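Local coordinates for mandelate racemase/muconate lactonizing enzyme family protein (Azoarcus sp., PDB 2QDE), which belongs to the mandelate racemase/muconate lactonizing enzyme family of the enolase superfamily and carries a barium ion at the metal site of its barrel domain, at residues P242-Q250 against A263-A274; D191-Y202 against L217-P225. All blocks are in the same frame, centred on the assembly; numbering follows the deposited sequence.

Interaction 1. Residues P242-Q250 against A263-A274; sequences PIYADESAQ and AADGLMIKTQKA. With BA (barium ion), chain I.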
loop_
_atom_site.group_PDB
_atom_site.type_symbol
_atom_site.label_atom_id
_atom_site.label_comp_id
_atom_site.label_asym_id
_atom_site.label_seq_id
_atom_site.Cartn_x
_atom_site.Cartn_y
_atom_site.Cartn_z
ATOM N N PRO A 242 8.197 -20.602 12.191
ATOM C CA PRO A 242 6.805 -20.235 11.913
ATOM C C PRO A 242 6.169 -19.598 13.142
ATOM O O PRO A 242 6.429 -20.021 14.261
ATOM C CB PRO A 242 6.154 -21.571 11.566
ATOM C CG PRO A 242 7.291 -22.370 11.000
ATOM C CD PRO A 242 8.418 -22.037 11.945
ATOM N N ILE A 243 5.346 -18.578 12.920
ATOM C CA ILE A 243 4.665 -17.878 13.996
ATOM C C ILE A 243 3.158 -18.111 13.858
ATOM O O ILE A 243 2.560 -17.717 12.855
ATOM C CB ILE A 243 4.942 -16.360 13.927
ATOM C CG1 ILE A 243 6.455 -16.094 13.929
ATOM C CG2 ILE A 243 4.250 -15.648 15.076
ATOM C CD1 ILE A 243 7.176 -16.582 15.171
ATOM N N TYR A 244 2.557 -18.753 14.858
ATOM C CA TYR A 244 1.120 -19.039 14.855
ATOM C C TYR A 244 0.362 -18.078 15.768
ATOM O O TYR A 244 0.899 -17.619 16.777
ATOM C CB TYR A 244 0.856 -20.476 15.317
ATOM C CG TYR A 244 1.007 -21.524 14.234
ATOM C CD1 TYR A 244 2.088 -21.502 13.346
ATOM C CD2 TYR A 244 0.089 -22.564 14.125
ATOM C CE1 TYR A 244 2.247 -22.496 12.378
ATOM C CE2 TYR A 244 0.237 -23.561 13.163
ATOM C CZ TYR A 244 1.317 -23.522 12.296
ATOM O OH TYR A 244 1.453 -24.510 11.351
ATOM N N ALA A 245 -0.892 -17.794 15.422
ATOM C CA ALA A 245 -1.710 -16.885 16.210
ATOM C C ALA A 245 -2.849 -17.596 16.941
ATOM O O ALA A 245 -3.559 -18.410 16.352
ATOM C CB ALA A 245 -2.282 -15.807 15.310
ATOM N N ASP A 246 -3.011 -17.294 18.227
ATOM C CA ASP A 246 -4.096 -17.868 19.014
ATOM C C ASP A 246 -4.929 -16.693 19.497
ATOM O O ASP A 246 -5.954 -16.360 18.901
ATOM C CB ASP A 246 -3.561 -18.657 20.213
ATOM C CG ASP A 246 -4.672 -19.170 21.125
ATOM O OD1 ASP A 246 -5.871 -18.957 20.823
ATOM O OD2 ASP A 246 -4.339 -19.794 22.155
ATOM N N GLU A 247 -4.462 -16.051 20.564
ATOM C CA GLU A 247 -5.154 -14.905 21.121
ATOM C C GLU A 247 -5.482 -13.850 20.064
ATOM O O GLU A 247 -6.539 -13.231 20.120
ATOM C CB GLU A 247 -4.329 -14.279 22.253
ATOM C CG GLU A 247 -4.352 -15.079 23.553
ATOM C CD GLU A 247 -3.281 -16.160 23.626
ATOM O OE1 GLU A 247 -2.859 -16.686 22.571
ATOM O OE2 GLU A 247 -2.867 -16.489 24.758
ATOM N N SER A 248 -4.582 -13.648 19.103
ATOM C CA SER A 248 -4.809 -12.663 18.047
ATOM C C SER A 248 -5.955 -13.053 17.117
ATOM O O SER A 248 -6.617 -12.184 16.549
ATOM C CB SER A 248 -3.542 -12.458 17.213
ATOM O OG SER A 248 -2.518 -11.855 17.983
ATOM N N ALA A 249 -6.183 -14.358 16.967
ATOM C CA ALA A 249 -7.236 -14.876 16.094
ATOM C C ALA A 249 -8.521 -15.200 16.845
ATOM O O ALA A 249 -8.808 -16.367 17.134
ATOM C CB ALA A 249 -6.742 -16.120 15.370
ATOM N N GLN A 250 -9.304 -14.171 17.145
ATOM C CA GLN A 250 -10.551 -14.374 17.869
ATOM C C GLN A 250 -11.804 -14.098 17.034
ATOM O O GLN A 250 -12.684 -14.955 16.910
ATOM C CB GLN A 250 -10.559 -13.497 19.122
ATOM C CG GLN A 250 -11.832 -13.579 19.933
ATOM C CD GLN A 250 -11.814 -12.631 21.108
ATOM O OE1 GLN A 250 -10.943 -12.720 21.979
ATOM N NE2 GLN A 250 -12.768 -11.713 21.141
ATOM N N ALA A 263 0.419 -11.719 9.356
ATOM C CA ALA A 263 0.859 -11.826 10.741
ATOM C C ALA A 263 0.985 -13.251 11.278
ATOM O O ALA A 263 1.381 -13.441 12.429
ATOM C CB ALA A 263 -0.081 -11.021 11.638
ATOM N N ALA A 264 0.659 -14.255 10.467
ATOM C CA ALA A 264 0.739 -15.624 10.961
ATOM C C ALA A 264 0.981 -16.694 9.912
ATOM O O ALA A 264 0.603 -16.543 8.756
ATOM C CB ALA A 264 -0.530 -15.959 11.751
ATOM N N ASP A 265 1.599 -17.787 10.351
ATOM C CA ASP A 265 1.899 -18.936 9.500
ATOM C C ASP A 265 0.939 -20.083 9.820
ATOM O O ASP A 265 0.939 -21.117 9.154
ATOM C CB ASP A 265 3.337 -19.394 9.738
ATOM C CG ASP A 265 4.352 -18.348 9.322
ATOM O OD1 ASP A 265 4.377 -18.011 8.120
ATOM O OD2 ASP A 265 5.116 -17.864 10.194
ATOM N N GLY A 266 0.121 -19.881 10.849
ATOM C CA GLY A 266 -0.829 -20.896 11.276
ATOM C C GLY A 266 -1.735 -20.312 12.342
ATOM O O GLY A 266 -1.458 -19.226 12.853
ATOM N N LEU A 267 -2.796 -21.033 12.702
ATOM C CA LEU A 267 -3.754 -20.519 13.684
ATOM C C LEU A 267 -4.217 -21.557 14.708
ATOM O O LEU A 267 -4.200 -22.753 14.434
ATOM C CB LEU A 267 -4.993 -20.001 12.946
ATOM C CG LEU A 267 -4.820 -19.074 11.736
ATOM C CD1 LEU A 267 -6.098 -19.093 10.896
ATOM C CD2 LEU A 267 -4.489 -17.668 12.193
ATOM N N MET A 268 -4.621 -21.088 15.887
ATOM C CA MET A 268 -5.157 -21.973 16.919
ATOM C C MET A 268 -6.567 -21.467 17.193
ATOM O O MET A 268 -6.823 -20.263 17.149
ATOM C CB MET A 268 -4.379 -21.915 18.243
ATOM C CG MET A 268 -3.037 -21.230 18.224
ATOM S SD MET A 268 -1.813 -22.022 17.196
ATOM C CE MET A 268 -2.083 -23.715 17.595
ATOM N N ILE A 269 -7.486 -22.377 17.475
ATOM C CA ILE A 269 -8.845 -21.970 17.774
ATOM C C ILE A 269 -9.344 -22.665 19.039
ATOM O O ILE A 269 -8.809 -23.692 19.443
ATOM C CB ILE A 269 -9.796 -22.331 16.606
ATOM C CG1 ILE A 269 -11.187 -21.733 16.844
ATOM C CG2 ILE A 269 -9.908 -23.846 16.476
ATOM C CD1 ILE A 269 -12.186 -22.046 15.746
ATOM N N LYS A 270 -10.344 -22.065 19.678
ATOM C CA LYS A 270 -11.005 -22.656 20.843
ATOM C C LYS A 270 -12.463 -22.301 20.609
ATOM O O LYS A 270 -12.773 -21.162 20.263
ATOM C CB LYS A 270 -10.526 -22.054 22.174
ATOM C CG LYS A 270 -9.147 -22.524 22.619
ATOM C CD LYS A 270 -8.898 -22.191 24.083
ATOM C CE LYS A 270 -7.499 -22.608 24.536
ATOM N NZ LYS A 270 -6.442 -21.874 23.806
ATOM N N THR A 271 -13.357 -23.270 20.763
ATOM C CA THR A 271 -14.770 -23.003 20.549
ATOM C C THR A 271 -15.275 -21.872 21.439
ATOM O O THR A 271 -16.146 -21.111 21.036
ATOM C CB THR A 271 -15.624 -24.274 20.769
ATOM O OG1 THR A 271 -15.233 -24.914 21.987
ATOM C CG2 THR A 271 -15.427 -25.242 19.615
ATOM N N GLN A 272 -14.718 -21.748 22.639
ATOM C CA GLN A 272 -15.143 -20.685 23.544
ATOM C C GLN A 272 -14.618 -19.314 23.108
ATOM O O GLN A 272 -15.234 -18.289 23.385
ATOM C CB GLN A 272 -14.695 -20.986 24.982
ATOM C CG GLN A 272 -15.389 -22.194 25.600
ATOM C CD GLN A 272 -14.608 -23.480 25.430
ATOM O OE1 GLN A 272 -13.839 -23.638 24.477
ATOM N NE2 GLN A 272 -14.809 -24.418 26.356
ATOM N N LYS A 273 -13.477 -19.295 22.426
ATOM C CA LYS A 273 -12.914 -18.034 21.959
ATOM C C LYS A 273 -13.730 -17.543 20.768
ATOM O O LYS A 273 -14.086 -16.363 20.678
ATOM C CB LYS A 273 -11.454 -18.228 21.543
ATOM C CG LYS A 273 -10.790 -16.974 20.998
ATOM C CD LYS A 273 -9.335 -17.227 20.600
ATOM C CE LYS A 273 -9.213 -18.315 19.532
ATOM N NZ LYS A 273 -7.806 -18.464 19.050
ATOM N N ALA A 274 -14.027 -18.467 19.860
ATOM C CA ALA A 274 -14.799 -18.162 18.658
ATOM C C ALA A 274 -16.203 -17.681 19.014
ATOM O O ALA A 274 -16.769 -16.834 18.322
ATOM C CB ALA A 274 -14.881 -19.394 17.761
HETATM BA BA BA I . -2.240 -19.823 23.782
HETATM O O HOH W 1 3.179 -23.206 9.142
HETATM O O HOH W 2 -15.345 -15.781 16.220
#

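Interaction 2. Residues D191-Y202 against L217-P225; sequences DLFIDINGAWTY and LSKIEQPLP. With BA (barium ion), chain I.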
loop_
_atom_site.group_PDB
_atom_site.type_symbol
_atom_site.label_atom_id
_atom_site.label_comp_id
_atom_site.label_asym_id
_atom_site.label_seq_id
_atom_site.Cartn_x
_atom_site.Cartn_y
_atom_site.Cartn_z
ATOM N N ASP A 191 7.420 -33.526 16.383
ATOM C CA ASP A 191 6.803 -32.207 16.221
ATOM C C ASP A 191 6.761 -31.555 17.608
ATOM O O ASP A 191 5.950 -31.925 18.452
ATOM C CB ASP A 191 5.377 -32.367 15.666
ATOM C CG ASP A 191 4.641 -31.033 15.494
ATOM O OD1 ASP A 191 5.121 -29.993 15.995
ATOM O OD2 ASP A 191 3.560 -31.031 14.864
ATOM N N LEU A 192 7.646 -30.592 17.837
ATOM C CA LEU A 192 7.726 -29.910 19.124
ATOM C C LEU A 192 7.619 -28.393 18.961
ATOM O O LEU A 192 8.283 -27.814 18.100
ATOM C CB LEU A 192 9.060 -30.254 19.793
ATOM C CG LEU A 192 9.403 -29.547 21.104
ATOM C CD1 LEU A 192 8.463 -30.032 22.203
ATOM C CD2 LEU A 192 10.860 -29.824 21.473
ATOM N N PHE A 193 6.774 -27.751 19.766
ATOM C CA PHE A 193 6.652 -26.298 19.701
ATOM C C PHE A 193 6.309 -25.696 21.055
ATOM O O PHE A 193 6.024 -26.423 22.004
ATOM C CB PHE A 193 5.647 -25.861 18.614
ATOM C CG PHE A 193 4.222 -26.279 18.861
ATOM C CD1 PHE A 193 3.316 -25.398 19.451
ATOM C CD2 PHE A 193 3.762 -27.527 18.428
ATOM C CE1 PHE A 193 1.960 -25.749 19.603
ATOM C CE2 PHE A 193 2.414 -27.893 18.572
ATOM C CZ PHE A 193 1.510 -27.000 19.158
ATOM N N ILE A 194 6.357 -24.369 21.151
ATOM C CA ILE A 194 6.074 -23.695 22.415
ATOM C C ILE A 194 4.982 -22.633 22.306
ATOM O O ILE A 194 4.739 -22.081 21.233
ATOM C CB ILE A 194 7.345 -23.029 22.977
ATOM C CG1 ILE A 194 7.896 -22.017 21.965
ATOM C CG2 ILE A 194 8.389 -24.092 23.290
ATOM C CD1 ILE A 194 9.081 -21.220 22.480
ATOM N N ASP A 195 4.340 -22.355 23.436
ATOM C CA ASP A 195 3.252 -21.380 23.521
ATOM C C ASP A 195 3.663 -20.281 24.503
ATOM O O ASP A 195 4.007 -20.569 25.646
ATOM C CB ASP A 195 1.994 -22.088 24.015
ATOM C CG ASP A 195 0.750 -21.227 23.916
ATOM O OD1 ASP A 195 0.870 -20.008 23.675
ATOM O OD2 ASP A 195 -0.358 -21.779 24.098
ATOM N N ILE A 196 3.627 -19.029 24.051
ATOM C CA ILE A 196 4.029 -17.888 24.874
ATOM C C ILE A 196 2.850 -17.137 25.487
ATOM O O ILE A 196 3.023 -16.356 26.421
ATOM C CB ILE A 196 4.855 -16.877 24.043
ATOM C CG1 ILE A 196 5.813 -17.624 23.109
ATOM C CG2 ILE A 196 5.651 -15.971 24.963
ATOM C CD1 ILE A 196 6.796 -18.538 23.827
ATOM N N ASN A 197 1.654 -17.366 24.952
ATOM C CA ASN A 197 0.453 -16.705 25.452
ATOM C C ASN A 197 0.563 -15.173 25.375
ATOM O O ASN A 197 0.002 -14.456 26.210
ATOM C CB ASN A 197 0.153 -17.140 26.899
ATOM C CG ASN A 197 -0.326 -18.586 26.994
ATOM O OD1 ASN A 197 -1.285 -18.985 26.325
ATOM N ND2 ASN A 197 0.335 -19.373 27.834
ATOM N N GLY A 198 1.290 -14.688 24.373
ATOM C CA GLY A 198 1.441 -13.257 24.160
ATOM C C GLY A 198 2.147 -12.439 25.226
ATOM O O GLY A 198 1.934 -11.226 25.325
ATOM N N ALA A 199 3.016 -13.080 25.995
ATOM C CA ALA A 199 3.727 -12.403 27.077
ATOM C C ALA A 199 4.977 -11.602 26.696
ATOM O O ALA A 199 5.563 -10.941 27.560
ATOM C CB ALA A 199 4.091 -13.428 28.164
ATOM N N TRP A 200 5.388 -11.628 25.428
ATOM C CA TRP A 200 6.603 -10.914 25.042
ATOM C C TRP A 200 6.500 -9.537 24.391
ATOM O O TRP A 200 5.555 -9.241 23.662
ATOM C CB TRP A 200 7.456 -11.786 24.117
ATOM C CG TRP A 200 8.049 -12.995 24.773
ATOM C CD1 TRP A 200 8.242 -13.195 26.112
ATOM C CD2 TRP A 200 8.542 -14.167 24.115
ATOM N NE1 TRP A 200 8.822 -14.420 26.324
ATOM C CE2 TRP A 200 9.017 -15.040 25.116
ATOM C CE3 TRP A 200 8.628 -14.564 22.774
ATOM C CZ2 TRP A 200 9.571 -16.292 24.820
ATOM C CZ3 TRP A 200 9.182 -15.814 22.476
ATOM C CH2 TRP A 200 9.644 -16.661 23.497
ATOM N N THR A 201 7.493 -8.691 24.673
ATOM C CA THR A 201 7.568 -7.379 24.042
ATOM C C THR A 201 8.320 -7.772 22.764
ATOM O O THR A 201 8.908 -8.858 22.705
ATOM C CB THR A 201 8.417 -6.360 24.863
ATOM O OG1 THR A 201 9.759 -6.842 24.999
ATOM C CG2 THR A 201 7.821 -6.157 26.257
ATOM N N TYR A 202 8.315 -6.922 21.748
ATOM C CA TYR A 202 8.979 -7.280 20.502
ATOM C C TYR A 202 10.432 -7.757 20.619
ATOM O O TYR A 202 10.791 -8.794 20.060
ATOM C CB TYR A 202 8.901 -6.122 19.516
ATOM C CG TYR A 202 9.550 -6.448 18.203
ATOM C CD1 TYR A 202 8.910 -7.263 17.266
ATOM C CD2 TYR A 202 10.831 -5.983 17.912
ATOM C CE1 TYR A 202 9.541 -7.607 16.061
ATOM C CE2 TYR A 202 11.469 -6.322 16.725
ATOM C CZ TYR A 202 10.823 -7.128 15.806
ATOM O OH TYR A 202 11.478 -7.448 14.644
ATOM N N LEU A 217 12.111 -25.800 16.488
ATOM C CA LEU A 217 10.720 -25.897 16.910
ATOM C C LEU A 217 9.836 -25.757 15.664
ATOM O O LEU A 217 10.139 -24.968 14.764
ATOM C CB LEU A 217 10.412 -24.781 17.911
ATOM C CG LEU A 217 11.270 -24.787 19.185
ATOM C CD1 LEU A 217 11.068 -23.493 19.967
ATOM C CD2 LEU A 217 10.907 -25.998 20.036
ATOM N N SER A 218 8.750 -26.520 15.603
ATOM C CA SER A 218 7.863 -26.440 14.449
ATOM C C SER A 218 7.186 -25.074 14.355
ATOM O O SER A 218 6.789 -24.648 13.270
ATOM C CB SER A 218 6.800 -27.544 14.498
ATOM O OG SER A 218 5.902 -27.347 15.574
ATOM N N LYS A 219 7.066 -24.383 15.486
ATOM C CA LYS A 219 6.428 -23.070 15.507
ATOM C C LYS A 219 6.469 -22.419 16.885
ATOM O O LYS A 219 6.797 -23.070 17.880
ATOM C CB LYS A 219 4.965 -23.202 15.061
ATOM C CG LYS A 219 4.218 -24.357 15.744
ATOM C CD LYS A 219 2.798 -24.503 15.214
ATOM C CE LYS A 219 2.202 -25.863 15.548
ATOM N NZ LYS A 219 2.889 -26.956 14.822
ATOM N N ILE A 220 6.151 -21.125 16.922
ATOM C CA ILE A 220 6.079 -20.360 18.165
ATOM C C ILE A 220 4.643 -19.848 18.256
ATOM O O ILE A 220 4.206 -19.073 17.407
ATOM C CB ILE A 220 7.013 -19.127 18.167
ATOM C CG1 ILE A 220 8.459 -19.543 17.871
ATOM C CG2 ILE A 220 6.932 -18.437 19.522
ATOM C CD1 ILE A 220 9.020 -20.524 18.854
ATOM N N GLU A 221 3.906 -20.283 19.271
ATOM C CA GLU A 221 2.522 -19.853 19.427
ATOM C C GLU A 221 2.365 -18.527 20.174
ATOM O O GLU A 221 2.794 -18.389 21.326
ATOM C CB GLU A 221 1.713 -20.933 20.145
ATOM C CG GLU A 221 0.211 -20.640 20.222
ATOM C CD GLU A 221 -0.558 -21.717 20.976
ATOM O OE1 GLU A 221 -0.104 -22.885 20.958
ATOM O OE2 GLU A 221 -1.622 -21.396 21.566
ATOM N N GLN A 222 1.742 -17.564 19.498
ATOM C CA GLN A 222 1.469 -16.231 20.039
ATOM C C GLN A 222 2.572 -15.627 20.910
ATOM O O GLN A 222 2.409 -15.487 22.129
ATOM C CB GLN A 222 0.168 -16.251 20.848
ATOM C CG GLN A 222 -0.408 -14.864 21.104
ATOM C CD GLN A 222 -0.997 -14.242 19.849
ATOM O OE1 GLN A 222 -0.739 -13.078 19.538
ATOM N NE2 GLN A 222 -1.797 -15.016 19.125
ATOM N N PRO A 223 3.703 -15.249 20.297
ATOM C CA PRO A 223 4.792 -14.661 21.076
ATOM C C PRO A 223 4.478 -13.253 21.591
ATOM O O PRO A 223 4.888 -12.887 22.694
ATOM C CB PRO A 223 5.967 -14.673 20.093
ATOM C CG PRO A 223 5.303 -14.526 18.772
ATOM C CD PRO A 223 4.096 -15.428 18.887
ATOM N N LEU A 224 3.734 -12.482 20.802
ATOM C CA LEU A 224 3.393 -11.103 21.154
ATOM C C LEU A 224 1.923 -10.930 21.549
ATOM O O LEU A 224 1.104 -11.817 21.323
ATOM C CB LEU A 224 3.729 -10.189 19.965
ATOM C CG LEU A 224 5.167 -10.310 19.443
ATOM C CD1 LEU A 224 5.300 -9.616 18.092
ATOM C CD2 LEU A 224 6.130 -9.707 20.466
ATOM N N PRO A 225 1.574 -9.776 22.147
ATOM C CA PRO A 225 0.189 -9.516 22.563
ATOM C C PRO A 225 -0.816 -9.735 21.431
ATOM O O PRO A 225 -0.482 -9.595 20.251
ATOM C CB PRO A 225 0.236 -8.059 23.025
ATOM C CG PRO A 225 1.636 -7.925 23.547
ATOM C CD PRO A 225 2.443 -8.637 22.489
HETATM BA BA BA I . -2.240 -19.823 23.782
HETATM O O HOH W 3 1.220 -29.313 15.255
#

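Interaction 1. Residues P242-Q250 against A263-A274
The ammonium of K273 is gripped by oxygens of both segments: its NZ lies 2.7 Å from OD1 of D246 in a salt bridge, 2.8 Å from O of D246 and 2.8 Å from O of M268, with a weak bond to O of A249. The lysine leaves its short helix with CG anti to the backbone N (chi1 178°) and bends only at chi3, carrying NZ back over both strand ends. It meets O of D246 from above the carbonyl plane; A249 N, closing the type I turn 246-249, takes the same oxygen from the opposite face. Y57 also bonds to OD1 of D246, whose OD2 binds the barium ion at 2.7 Å. Earlier in the strands, the Y244 ring lies flat on G266, whose CA stands 3.2 Å from the ring centroid, while SD of M268 approaches the ring edge in a Met-aromatic contact. D265 OD2 accepts from I243 N through its anti lone pair; its OD1 forms a salt bridge with R236 and a hydrogen bond with Y202 of a neighbouring subunit. The parallel strands 243-245 and 266-269 lie between strands 220-221 and 294-296, with helix 252-261 packed on A245 and A264 and helix 277-290 on L267.

Interaction 2. Residues D191-Y202 against L217-P225
K219 is laid across the F193 ring, its CE over the centre of one face at 3.6 Å from the centroid and its NZ off-centre in a cation-pi contact. A bend at chi4 (-67°) turns NZ toward S218 OG, which it reaches at 3.1 Å. That hydroxyl donates to OD1 of D191 on the syn side, 26° out of the carboxylate plane, and a water joins OD2 to the lysine. At the ring edge, in plane, sits OE1 of E221. The E221 carboxylate is stacked on that of D195, the planes 28° apart; OD2 of D195 and OE2 of E221 are 2.9 Å apart because both bind the barium ion, whose charge probably offsets their repulsion; K165 bonds to both acids. Such acids at the C-terminal ends of parallel strands, here joined by a beta-alpha-beta crossover, are the metal-site arrangement of enolase-superfamily barrels. N197, in a type I' turn, brings OD1 to 2.8 Å from the barium ion, while its backbone N closes an Asx turn on D195. On the other face I194 and I220 run side by side, CG1 of I194 3.6 Å from CD1 of I220. Beyond them P223 CB meets W200 CE3 at 3.8 Å.

Following the chain from the N terminus, the first contact reached is interaction 2: strand 192-195 leads through helix 202-212 to strand 220-221, where the loop closes. Helix 229-236 then leads to strand 243-245; helix 252-261 and strand 266-269 follow, and interaction 1 closes the second loop. The two loops are in series, neither nesting nor crossing; each is a beta-alpha-beta unit of one barrel, with the unit through helix 229-236 between them. Strands 220-221 and 243-245 are sheet neighbours, so the units are stitched directly: Y244 O probably accepts from Q222 N. Both contacts reach the barium ion, so one metal site ties three neighbouring strand ends together.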